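Local coordinates for protein Ta0487 (Thermoplasma acidophilum, PDB 3KBQ), which is of unknown function but belongs to the CinA family and is represented here by the domain that probably binds molybdopterin, at residues A100-K105 with A109-Q114; G70-T75 with M79-F84; R126-P131 with E158-A163; V8-N13 with T23-I28. One frame throughout, in Å; residues are numbered along the deposited sequence.

Interaction 1: residues A100-K105 with A109-Q114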
loop_
_atom_site.group_PDB
_atom_site.type_symbol
_atom_site.label_atom_id
_atom_site.label_comp_id
_atom_site.label_asym_id
_atom_site.label_seq_id
_atom_site.Cartn_x
_atom_site.Cartn_y
_atom_site.Cartn_z
ATOM N N ALA B 100 6.725 -6.615 -32.165
ATOM C CA ALA B 100 5.946 -6.111 -33.305
ATOM C C ALA B 100 4.918 -5.011 -32.923
ATOM O O ALA B 100 4.878 -3.971 -33.566
ATOM C CB ALA B 100 5.252 -7.273 -34.046
ATOM N N MET B 101 4.108 -5.237 -31.889
ATOM C CA MET B 101 3.179 -4.196 -31.385
ATOM C C MET B 101 3.960 -2.874 -31.218
ATOM O O MET B 101 3.599 -1.827 -31.779
ATOM C CB MET B 101 2.544 -4.587 -30.039
ATOM C CG MET B 101 1.990 -6.058 -29.889
ATOM S SD MET B 101 0.822 -6.463 -28.489
ATOM C CE MET B 101 1.609 -5.860 -27.011
ATOM N N ILE B 102 5.057 -2.946 -30.454
ATOM C CA ILE B 102 5.836 -1.763 -30.098
ATOM C C ILE B 102 6.433 -0.961 -31.274
ATOM O O ILE B 102 6.308 0.282 -31.318
ATOM C CB ILE B 102 6.893 -2.103 -29.024
ATOM C CG1 ILE B 102 6.156 -2.472 -27.717
ATOM C CG2 ILE B 102 7.826 -0.883 -28.794
ATOM C CD1 ILE B 102 6.881 -3.405 -26.798
ATOM N N LYS B 103 7.085 -1.658 -32.203
ATOM C CA LYS B 103 7.673 -1.036 -33.403
ATOM C C LYS B 103 6.615 -0.325 -34.260
ATOM O O LYS B 103 6.859 0.760 -34.791
ATOM C CB LYS B 103 8.380 -2.088 -34.264
ATOM C CG LYS B 103 9.732 -2.494 -33.745
ATOM C CD LYS B 103 10.249 -3.752 -34.458
ATOM C CE LYS B 103 11.663 -4.061 -33.982
ATOM N NZ LYS B 103 12.201 -5.330 -34.549
ATOM N N LYS B 104 5.454 -0.958 -34.376
ATOM C CA LYS B 104 4.325 -0.375 -35.084
ATOM C C LYS B 104 3.921 0.931 -34.411
ATOM O O LYS B 104 3.754 1.936 -35.074
ATOM C CB LYS B 104 3.156 -1.358 -35.102
ATOM C CG LYS B 104 2.381 -1.368 -36.412
ATOM C CD LYS B 104 3.329 -1.211 -37.629
ATOM C CE LYS B 104 2.697 -1.658 -38.937
ATOM N NZ LYS B 104 1.339 -1.062 -39.106
ATOM N N LYS B 105 3.829 0.930 -33.085
ATOM C CA LYS B 105 3.444 2.143 -32.354
ATOM C C LYS B 105 4.432 3.283 -32.528
ATOM O O LYS B 105 4.045 4.456 -32.583
ATOM C CB LYS B 105 3.269 1.850 -30.872
ATOM C CG LYS B 105 1.934 1.223 -30.537
ATOM C CD LYS B 105 1.876 0.846 -29.080
ATOM C CE LYS B 105 0.499 0.321 -28.690
ATOM N NZ LYS B 105 -0.487 1.441 -28.409
ATOM N N ALA B 109 11.888 1.053 -36.878
ATOM C CA ALA B 109 12.528 -0.280 -36.792
ATOM C C ALA B 109 13.557 -0.387 -35.647
ATOM O O ALA B 109 13.795 -1.471 -35.122
ATOM C CB ALA B 109 13.165 -0.659 -38.129
ATOM N N ASP B 110 14.115 0.761 -35.249
ATOM C CA ASP B 110 15.226 0.877 -34.306
ATOM C C ASP B 110 14.767 1.582 -33.026
ATOM O O ASP B 110 14.727 2.823 -32.968
ATOM C CB ASP B 110 16.356 1.683 -34.969
ATOM C CG ASP B 110 17.751 1.283 -34.488
ATOM O OD1 ASP B 110 17.879 0.595 -33.439
ATOM O OD2 ASP B 110 18.730 1.666 -35.187
ATOM N N LEU B 111 14.412 0.782 -32.013
ATOM C CA LEU B 111 14.017 1.255 -30.694
ATOM C C LEU B 111 15.243 1.555 -29.822
ATOM O O LEU B 111 16.276 0.902 -29.968
ATOM C CB LEU B 111 13.204 0.140 -30.015
ATOM C CG LEU B 111 11.682 -0.061 -30.194
ATOM C CD1 LEU B 111 11.114 0.568 -31.447
ATOM C CD2 LEU B 111 11.341 -1.552 -30.137
ATOM N N THR B 112 15.137 2.498 -28.887
ATOM C CA THR B 112 16.125 2.572 -27.815
ATOM C C THR B 112 16.064 1.274 -26.943
ATOM O O THR B 112 15.021 0.589 -26.899
ATOM C CB THR B 112 15.902 3.826 -26.901
ATOM O OG1 THR B 112 14.616 3.738 -26.303
ATOM C CG2 THR B 112 16.004 5.165 -27.685
ATOM N N PRO B 113 17.164 0.944 -26.226
ATOM C CA PRO B 113 17.165 -0.161 -25.250
ATOM C C PRO B 113 15.975 -0.164 -24.268
ATOM O O PRO B 113 15.358 -1.227 -24.006
ATOM C CB PRO B 113 18.476 0.075 -24.488
ATOM C CG PRO B 113 19.385 0.626 -25.521
ATOM C CD PRO B 113 18.513 1.544 -26.365
ATOM N N GLN B 114 15.684 0.994 -23.675
ATOM C CA GLN B 114 14.582 1.117 -22.708
ATOM C C GLN B 114 13.236 0.855 -23.354
ATOM O O GLN B 114 12.299 0.455 -22.683
ATOM C CB GLN B 114 14.506 2.532 -22.121
ATOM C CG GLN B 114 15.704 3.062 -21.492
ATOM C CD GLN B 114 16.530 3.847 -22.468
ATOM O OE1 GLN B 114 16.897 3.348 -23.544
ATOM N NE2 GLN B 114 16.879 5.076 -22.086
#
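Leu-111 meets Ile-102 and Lys-103 in a small, mainly apolar contact between helix 96-106 and the loop that follows it. The contact lies near the surface, its centre about 20 Å from the centre of the chain, and no hydrogen bond joins the two segments. Leu-111 directs its CB at the helix, and its branched end does most of the touching. Leu-111 CD2 packs on Ile-102 CG2 at 3.8 Å, the two side chains meeting nearly at right angles. With chi1 at -66° the CG2 branch of Ile-102 stands anti to the backbone N, and this is the branch that meets the leucine. Lys-103 is also crossed at about a right angle: its CG is 4.1 Å from both Leu-111 CD1 and CD2, thus facing the fork of the leucine. Beyond CG the lysine is fully extended and reaches past the leucine to the backbone of Ala-109, where Lys-103 CE comes within 3.5 Å of Ala-109 O. Ala-109 turns its own CB away and takes part through this carbonyl. Ile-102 is the buried member of the cluster and also touches Met-118 and Ala-119. Further along, Thr-112 occupies the N-cap position of helix 113-116, with a weak hydrogen bond from Arg-115 N to its OG1. A leucine from the connecting loop folded back on the preceding helix, followed by an N-capped short helix, forms a helical excursion between the short antiparallel strands 93-94 and 120-121.

Interaction 2: residues G70-T75 with M79-F84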
loop_
_atom_site.group_PDB
_atom_site.type_symbol
_atom_site.label_atom_id
_atom_site.label_comp_id
_atom_site.label_asym_id
_atom_site.label_seq_id
_atom_site.Cartn_x
_atom_site.Cartn_y
_atom_site.Cartn_z
ATOM N N GLY B 70 1.838 0.515 -12.536
ATOM C CA GLY B 70 3.036 1.287 -12.401
ATOM C C GLY B 70 4.289 0.519 -12.804
ATOM O O GLY B 70 4.344 -0.688 -12.687
ATOM N N GLY B 71 5.305 1.237 -13.251
ATOM C CA GLY B 71 6.631 0.644 -13.523
ATOM C C GLY B 71 6.696 -0.150 -14.827
ATOM O O GLY B 71 7.523 -1.072 -14.973
ATOM N N LEU B 72 5.811 0.205 -15.757
ATOM C CA LEU B 72 5.784 -0.362 -17.125
ATOM C C LEU B 72 5.852 0.815 -18.032
ATOM O O LEU B 72 4.968 1.704 -17.948
ATOM C CB LEU B 72 4.431 -1.020 -17.434
ATOM C CG LEU B 72 4.256 -2.524 -17.324
ATOM C CD1 LEU B 72 4.649 -2.880 -15.956
ATOM C CD2 LEU B 72 2.780 -2.918 -17.613
ATOM N N GLY B 73 6.839 0.861 -18.917
ATOM C CA GLY B 73 7.077 2.081 -19.651
ATOM C C GLY B 73 8.452 2.047 -20.276
ATOM O O GLY B 73 9.273 1.177 -19.938
ATOM N N PRO B 74 8.718 2.994 -21.186
ATOM C CA PRO B 74 9.962 2.948 -21.926
ATOM C C PRO B 74 11.170 3.564 -21.179
ATOM O O PRO B 74 11.955 4.244 -21.794
ATOM C CB PRO B 74 9.624 3.764 -23.201
ATOM C CG PRO B 74 8.744 4.806 -22.716
ATOM C CD PRO B 74 7.883 4.130 -21.614
ATOM N N THR B 75 11.333 3.352 -19.872
ATOM C CA THR B 75 12.493 3.943 -19.178
ATOM C C THR B 75 13.117 2.830 -18.347
ATOM O O THR B 75 12.430 1.882 -18.017
ATOM C CB THR B 75 12.144 5.136 -18.237
ATOM O OG1 THR B 75 11.408 4.649 -17.114
ATOM C CG2 THR B 75 11.332 6.275 -18.955
ATOM N N MET B 79 10.583 -1.060 -13.895
ATOM C CA MET B 79 11.233 -2.340 -13.524
ATOM C C MET B 79 10.245 -3.445 -13.116
ATOM O O MET B 79 10.686 -4.469 -12.628
ATOM C CB MET B 79 12.166 -2.174 -12.290
ATOM C CG MET B 79 13.201 -1.067 -12.367
ATOM S SD MET B 79 14.259 -1.079 -10.892
ATOM C CE MET B 79 15.310 -2.235 -11.533
ATOM N N THR B 80 8.942 -3.223 -13.289
ATOM C CA THR B 80 7.941 -4.066 -12.647
ATOM C C THR B 80 7.937 -5.496 -13.232
ATOM O O THR B 80 7.957 -6.463 -12.478
ATOM C CB THR B 80 6.548 -3.433 -12.696
ATOM O OG1 THR B 80 6.582 -2.203 -11.938
ATOM C CG2 THR B 80 5.461 -4.404 -12.099
ATOM N N VAL B 81 7.959 -5.608 -14.558
ATOM C CA VAL B 81 8.006 -6.920 -15.224
ATOM C C VAL B 81 9.224 -7.737 -14.804
ATOM O O VAL B 81 9.114 -8.923 -14.457
ATOM C CB VAL B 81 7.969 -6.789 -16.796
ATOM C CG1 VAL B 81 8.063 -8.212 -17.468
ATOM C CG2 VAL B 81 6.699 -6.145 -17.181
ATOM N N GLU B 82 10.375 -7.096 -14.791
ATOM C CA GLU B 82 11.582 -7.792 -14.384
ATOM C C GLU B 82 11.498 -8.216 -12.908
ATOM O O GLU B 82 11.932 -9.310 -12.542
ATOM C CB GLU B 82 12.812 -6.903 -14.619
ATOM C CG GLU B 82 14.153 -7.634 -14.394
ATOM C CD GLU B 82 15.387 -6.764 -14.700
ATOM O OE1 GLU B 82 15.259 -5.592 -15.157
ATOM O OE2 GLU B 82 16.493 -7.254 -14.447
ATOM N N GLY B 83 11.016 -7.322 -12.048
ATOM C CA GLY B 83 10.829 -7.686 -10.630
ATOM C C GLY B 83 9.891 -8.878 -10.478
ATOM O O GLY B 83 10.136 -9.756 -9.664
ATOM N N PHE B 84 8.797 -8.872 -11.233
ATOM C CA PHE B 84 7.862 -9.989 -11.248
ATOM C C PHE B 84 8.508 -11.295 -11.735
ATOM O O PHE B 84 8.360 -12.308 -11.076
ATOM C CB PHE B 84 6.630 -9.718 -12.102
ATOM C CG PHE B 84 5.705 -10.897 -12.181
ATOM C CD1 PHE B 84 4.929 -11.251 -11.070
ATOM C CD2 PHE B 84 5.629 -11.674 -13.332
ATOM C CE1 PHE B 84 4.064 -12.377 -11.112
ATOM C CE2 PHE B 84 4.762 -12.814 -13.384
ATOM C CZ PHE B 84 3.978 -13.139 -12.268
HETATM O O HOH W 1 8.441 -3.202 -16.337
#
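Thr-80 is held to Gly-70 and Gly-71 by two hydrogen bonds that tie the first turn of helix 80-87 to the loop leaving strand 65-69. The hydroxyl Thr-80 OG1 donates to Gly-70 O at 2.8 Å, approaching from 29° off the carbonyl plane. With chi1 at -63° this hydroxyl sits beside its own backbone N, so that side chain and main chain of one residue address successive carbonyls. Thr-80 N donates to Gly-71 O at 3.1 Å, nearly straight at 165°. Gly-71 O has a second donor in a water molecule, 2.7 Å away, which in turn accepts from Val-81 N at 3.0 Å. One carbonyl therefore serves two successive N-H groups of the opening helical turn, directly and through water. The glycine-rich loop, Gly-Gly-Leu-Gly-Pro-Thr, follows a central parallel strand as in other molybdopterin-binding domains of this family; a sulfate ion whose nearest atom is about 3 Å from Gly-71 is consistent with a pocket suited to anions, though it probably came from the crystallisation liquor. Beside the polar cluster, Leu-72 CD1 covers Thr-80 CB at 3.8 Å and lies 4.0 Å from Val-81 CG2, crossing both side chains at about right angles. Later in the loop, Gly-73 O and Thr-75 O both accept hydrogen bonds from Lys-117 NZ.

Interaction 3: residues R126-P131 with E158-A163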
loop_
_atom_site.group_PDB
_atom_site.type_symbol
_atom_site.label_atom_id
_atom_site.label_comp_id
_atom_site.label_asym_id
_atom_site.label_seq_id
_atom_site.Cartn_x
_atom_site.Cartn_y
_atom_site.Cartn_z
ATOM N N ARG B 126 1.286 -13.478 -20.761
ATOM C CA ARG B 126 0.919 -13.068 -22.108
ATOM C C ARG B 126 0.775 -11.538 -22.146
ATOM O O ARG B 126 0.211 -10.953 -21.204
ATOM C CB ARG B 126 -0.441 -13.644 -22.467
ATOM C CG ARG B 126 -0.438 -15.091 -22.873
ATOM C CD ARG B 126 -1.810 -15.461 -23.444
ATOM N NE ARG B 126 -2.840 -15.571 -22.406
ATOM C CZ ARG B 126 -3.898 -14.771 -22.285
ATOM N NH1 ARG B 126 -4.101 -13.778 -23.143
ATOM N NH2 ARG B 126 -4.764 -14.972 -21.293
ATOM N N PRO B 127 1.203 -10.886 -23.251
ATOM C CA PRO B 127 0.992 -9.445 -23.285
ATOM C C PRO B 127 -0.461 -9.097 -23.580
ATOM O O PRO B 127 -1.130 -9.869 -24.243
ATOM C CB PRO B 127 1.905 -8.972 -24.424
ATOM C CG PRO B 127 2.134 -10.213 -25.346
ATOM C CD PRO B 127 1.686 -11.433 -24.543
ATOM N N ILE B 128 -0.937 -7.961 -23.069
ATOM C CA ILE B 128 -2.232 -7.400 -23.428
ATOM C C ILE B 128 -2.014 -6.071 -24.150
ATOM O O ILE B 128 -1.283 -5.190 -23.652
ATOM C CB ILE B 128 -3.120 -7.003 -22.208
ATOM C CG1 ILE B 128 -2.982 -7.986 -21.029
ATOM C CG2 ILE B 128 -4.555 -6.822 -22.716
ATOM C CD1 ILE B 128 -3.284 -7.367 -19.613
ATOM N N GLU B 129 -2.686 -5.918 -25.284
ATOM C CA GLU B 129 -2.527 -4.754 -26.147
ATOM C C GLU B 129 -2.881 -3.476 -25.434
ATOM O O GLU B 129 -3.885 -3.413 -24.729
ATOM C CB GLU B 129 -3.411 -4.892 -27.374
ATOM C CG GLU B 129 -3.009 -3.895 -28.459
ATOM C CD GLU B 129 -4.205 -3.218 -29.126
ATOM O OE1 GLU B 129 -3.994 -2.352 -30.024
ATOM O OE2 GLU B 129 -5.354 -3.561 -28.763
ATOM N N ASN B 130 -2.054 -2.464 -25.593
ATOM C CA ASN B 130 -2.321 -1.181 -24.993
ATOM C C ASN B 130 -2.718 -0.214 -26.096
ATOM O O ASN B 130 -1.854 0.381 -26.724
ATOM C CB ASN B 130 -1.076 -0.688 -24.259
ATOM C CG ASN B 130 -1.297 0.595 -23.490
ATOM O OD1 ASN B 130 -2.333 1.287 -23.611
ATOM N ND2 ASN B 130 -0.295 0.940 -22.693
ATOM N N PRO B 131 -4.031 -0.025 -26.310
ATOM C CA PRO B 131 -4.439 0.786 -27.446
ATOM C C PRO B 131 -4.169 2.277 -27.238
ATOM O O PRO B 131 -4.188 3.036 -28.211
ATOM C CB PRO B 131 -5.947 0.512 -27.547
ATOM C CG PRO B 131 -6.379 0.156 -26.178
ATOM C CD PRO B 131 -5.141 -0.230 -25.360
ATOM N N GLU B 158 -6.790 1.922 -16.736
ATOM C CA GLU B 158 -8.243 1.724 -16.703
ATOM C C GLU B 158 -8.761 1.081 -17.990
ATOM O O GLU B 158 -9.590 0.160 -17.927
ATOM C CB GLU B 158 -8.982 3.019 -16.384
ATOM C CG GLU B 158 -8.505 3.615 -15.042
ATOM C CD GLU B 158 -9.074 5.007 -14.724
ATOM O OE1 GLU B 158 -9.917 5.506 -15.477
ATOM O OE2 GLU B 158 -8.701 5.585 -13.675
ATOM N N ALA B 159 -8.205 1.498 -19.127
ATOM C CA ALA B 159 -8.553 0.896 -20.403
ATOM C C ALA B 159 -8.223 -0.597 -20.415
ATOM O O ALA B 159 -9.053 -1.408 -20.781
ATOM C CB ALA B 159 -7.863 1.606 -21.551
ATOM N N LEU B 160 -7.024 -0.959 -20.004
ATOM C CA LEU B 160 -6.602 -2.369 -20.033
ATOM C C LEU B 160 -7.354 -3.243 -18.998
ATOM O O LEU B 160 -7.722 -4.398 -19.266
ATOM C CB LEU B 160 -5.097 -2.447 -19.792
ATOM C CG LEU B 160 -4.133 -2.141 -20.959
ATOM C CD1 LEU B 160 -2.831 -1.699 -20.397
ATOM C CD2 LEU B 160 -3.850 -3.354 -21.755
ATOM N N LEU B 161 -7.593 -2.680 -17.819
ATOM C CA LEU B 161 -8.318 -3.410 -16.791
ATOM C C LEU B 161 -9.722 -3.751 -17.281
ATOM O O LEU B 161 -10.185 -4.908 -17.151
ATOM C CB LEU B 161 -8.314 -2.640 -15.450
ATOM C CG LEU B 161 -8.847 -3.409 -14.251
ATOM C CD1 LEU B 161 -8.117 -4.735 -14.121
ATOM C CD2 LEU B 161 -8.703 -2.552 -12.935
ATOM N N LYS B 162 -10.376 -2.760 -17.891
ATOM C CA LYS B 162 -11.677 -2.977 -18.534
ATOM C C LYS B 162 -11.679 -4.007 -19.674
ATOM O O LYS B 162 -12.581 -4.827 -19.746
ATOM C CB LYS B 162 -12.349 -1.641 -18.901
ATOM C CG LYS B 162 -13.038 -1.062 -17.645
ATOM C CD LYS B 162 -13.634 0.337 -17.774
ATOM C CE LYS B 162 -12.615 1.404 -17.413
ATOM N NZ LYS B 162 -11.830 1.767 -18.623
ATOM N N ALA B 163 -10.658 -4.003 -20.515
ATOM C CA ALA B 163 -10.465 -5.024 -21.549
ATOM C C ALA B 163 -10.230 -6.459 -21.006
ATOM O O ALA B 163 -10.438 -7.440 -21.728
ATOM C CB ALA B 163 -9.329 -4.621 -22.468
#
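The backbones come closest where Asn-130, in the loop just past strand 125-128, stands 6.7 Å (CA to CA) from Leu-160 on helix 154-163. Leu-160 spans this gap almost alone. With CG anti to its carbonyl carbon (chi1 -79°), it extends both methyls to 126-131. Leu-160 CD2 packs obliquely on Ile-128, 3.7 Å from CG2, and also lies only 3.0 Å from Glu-129 O, a spacing so short that its exact value is doubtful. The other methyl, Leu-160 CD1, lies 4.1 Å from Asn-130 CG. The helix thus covers the end of the strand that is outermost in this chain's mixed sheet, within an alpha/beta domain; the same strand is also joined to its neighbour 137-142 by the disulfide Cys-125 to Cys-140. Leu-160 also touches Pro-151 and Leu-150. The amide of buried Asn-130 is satisfied and fixed in rotation from both ends: OD1 accepts from Val-132 N, forming an Asx turn, and from Gly-133 N, while ND2 donates to Ala-135 O and to Glu-156 OE1.

Interaction 4: residues V8-N13 with T23-I28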
loop_
_atom_site.group_PDB
_atom_site.type_symbol
_atom_site.label_atom_id
_atom_site.label_comp_id
_atom_site.label_asym_id
_atom_site.label_seq_id
_atom_site.Cartn_x
_atom_site.Cartn_y
_atom_site.Cartn_z
ATOM N N VAL B 8 -3.784 -5.628 -4.344
ATOM C CA VAL B 8 -3.413 -4.549 -5.230
ATOM C C VAL B 8 -1.978 -4.120 -4.908
ATOM O O VAL B 8 -1.594 -3.950 -3.767
ATOM C CB VAL B 8 -4.401 -3.382 -5.090
ATOM C CG1 VAL B 8 -4.111 -2.239 -6.082
ATOM C CG2 VAL B 8 -5.839 -3.923 -5.270
ATOM N N ILE B 9 -1.200 -3.899 -5.955
ATOM C CA ILE B 9 0.156 -3.434 -5.806
ATOM C C ILE B 9 0.287 -2.164 -6.645
ATOM O O ILE B 9 -0.233 -2.080 -7.767
ATOM C CB ILE B 9 1.182 -4.480 -6.308
ATOM C CG1 ILE B 9 1.140 -5.771 -5.450
ATOM C CG2 ILE B 9 2.638 -3.828 -6.296
ATOM C CD1 ILE B 9 1.861 -6.968 -6.172
ATOM N N THR B 10 0.953 -1.164 -6.085
ATOM C CA THR B 10 1.223 0.063 -6.791
ATOM C C THR B 10 2.752 0.217 -6.715
ATOM O O THR B 10 3.346 0.174 -5.628
ATOM C CB THR B 10 0.577 1.299 -6.094
ATOM O OG1 THR B 10 -0.846 1.116 -6.026
ATOM C CG2 THR B 10 0.863 2.614 -6.894
ATOM N N VAL B 11 3.381 0.405 -7.864
ATOM C CA VAL B 11 4.844 0.621 -7.913
ATOM C C VAL B 11 5.160 2.077 -8.337
ATOM O O VAL B 11 4.678 2.527 -9.370
ATOM C CB VAL B 11 5.481 -0.357 -8.941
ATOM C CG1 VAL B 11 7.005 -0.192 -8.988
ATOM C CG2 VAL B 11 5.052 -1.851 -8.627
ATOM N N GLY B 12 5.953 2.809 -7.565
ATOM C CA GLY B 12 6.266 4.179 -7.931
ATOM C C GLY B 12 6.691 5.006 -6.724
ATOM O O GLY B 12 5.908 5.241 -5.793
ATOM N N ASN B 13 7.947 5.426 -6.737
ATOM C CA ASN B 13 8.489 6.298 -5.701
ATOM C C ASN B 13 7.658 7.548 -5.450
ATOM O O ASN B 13 7.580 8.011 -4.317
ATOM C CB ASN B 13 9.921 6.745 -6.080
ATOM C CG ASN B 13 10.910 5.581 -6.114
ATOM O OD1 ASN B 13 10.559 4.433 -5.847
ATOM N ND2 ASN B 13 12.152 5.877 -6.468
ATOM N N THR B 23 -4.554 7.243 -6.934
ATOM C CA THR B 23 -5.877 7.046 -7.533
ATOM C C THR B 23 -6.007 5.713 -8.226
ATOM O O THR B 23 -7.105 5.185 -8.304
ATOM C CB THR B 23 -6.232 8.132 -8.601
ATOM O OG1 THR B 23 -5.281 8.053 -9.668
ATOM C CG2 THR B 23 -6.182 9.528 -8.008
ATOM N N ASN B 24 -4.913 5.167 -8.768
ATOM C CA ASN B 24 -5.015 3.859 -9.391
ATOM C C ASN B 24 -5.489 2.787 -8.396
ATOM O O ASN B 24 -6.316 1.950 -8.739
ATOM C CB ASN B 24 -3.680 3.420 -10.035
ATOM C CG ASN B 24 -3.376 4.197 -11.315
ATOM O OD1 ASN B 24 -4.213 4.962 -11.800
ATOM N ND2 ASN B 24 -2.206 3.951 -11.896
ATOM N N ALA B 25 -4.955 2.799 -7.183
ATOM C CA ALA B 25 -5.313 1.761 -6.213
ATOM C C ALA B 25 -6.809 1.863 -5.862
ATOM O O ALA B 25 -7.473 0.855 -5.673
ATOM C CB ALA B 25 -4.412 1.847 -4.928
ATOM N N ALA B 26 -7.338 3.078 -5.815
ATOM C CA ALA B 26 -8.789 3.291 -5.611
ATOM C C ALA B 26 -9.583 2.718 -6.752
ATOM O O ALA B 26 -10.528 2.013 -6.527
ATOM C CB ALA B 26 -9.158 4.783 -5.389
ATOM N N PHE B 27 -9.211 3.048 -7.974
ATOM C CA PHE B 27 -9.946 2.544 -9.135
ATOM C C PHE B 27 -9.890 0.995 -9.184
ATOM O O PHE B 27 -10.911 0.340 -9.395
ATOM C CB PHE B 27 -9.392 3.134 -10.432
ATOM C CG PHE B 27 -10.088 2.606 -11.682
ATOM C CD1 PHE B 27 -11.094 3.332 -12.287
ATOM C CD2 PHE B 27 -9.711 1.397 -12.261
ATOM C CE1 PHE B 27 -11.745 2.848 -13.442
ATOM C CE2 PHE B 27 -10.363 0.926 -13.417
ATOM C CZ PHE B 27 -11.380 1.654 -13.975
ATOM N N ILE B 28 -8.717 0.418 -8.928
ATOM C CA ILE B 28 -8.581 -1.058 -8.960
ATOM C C ILE B 28 -9.380 -1.684 -7.805
ATOM O O ILE B 28 -10.111 -2.666 -7.994
ATOM C CB ILE B 28 -7.076 -1.486 -8.927
ATOM C CG1 ILE B 28 -6.332 -1.010 -10.212
ATOM C CG2 ILE B 28 -6.930 -3.047 -8.693
ATOM C CD1 ILE B 28 -4.739 -1.023 -10.076
#
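Val-8 and Thr-10 on strand 5-11 face Ala-25 and Ile-28 on helix 23-34, in a buried contact on one side of the central sheet. Strand and helix run nearly antiparallel, at 160°, and the axes of the two short segments approach to 8.8 Å. This is the first half of a beta-alpha-beta crossover: the helix leads on to strand 38-45, which lies parallel and adjacent to strand 5-11. Near the start of the helix, Asn-24 points its CB toward the strand, but its amide is engaged elsewhere, ND2 donating to Gly-152 O. Ala-25 comes next, and its small side chain is consistent with the close approach here, Val-8 and Ala-25 being the nearest pair of CA atoms. Ala-25 CB sits 3.8 Å from Thr-10 OG1 and 4.3 Å from Val-8 CG1, and so meets both strand residues that face the helix. One turn on, Ile-28 receives both methyls of Val-8. Its CG2 branch, anti to the backbone N, is 3.7 Å from Val-8 CG2 and 3.9 Å from Val-8 CG1, the side chains meeting at a slant. Ile-28 also touches Val-67 and Ser-69 of strand 65-69, and so spans two strands of the sheet. The hydroxyl of Thr-10 is the one polar side-chain group in the contact. Asn-22 ND2 bonds to it, and Asn-22 OD1 in turn accepts from Ala-25 N. No hydrogen bond links the two segments directly, which implies that their cohesion rests on close apolar packing, with polar needs met through a neighbouring asparagine.

In the fold
Interaction 4 is the buried core contact, and interactions 2 and 3 are partly buried around the same mixed sheet; interaction 1 lies outermost, some 27 Å from interaction 4 between centres and on the other side of the chain's centre. Interactions 3 and 4 meet where Phe-27 and Ile-28 pack against Leu-161, bringing helices 23-34 and 154-163 together over the sheet. Interaction 2 touches interaction 4 through Val-11, and interaction 1 through Gln-114 against Pro-74 and Thr-75. Met-101 touches Pro-127, and Lys-105 probably hydrogen-bonds to Asn-130 O, although that spacing is doubtfully short. Chemically, interaction 2 stands apart: direct hydrogen bonds and a water cross it, whereas the other three rest on packing.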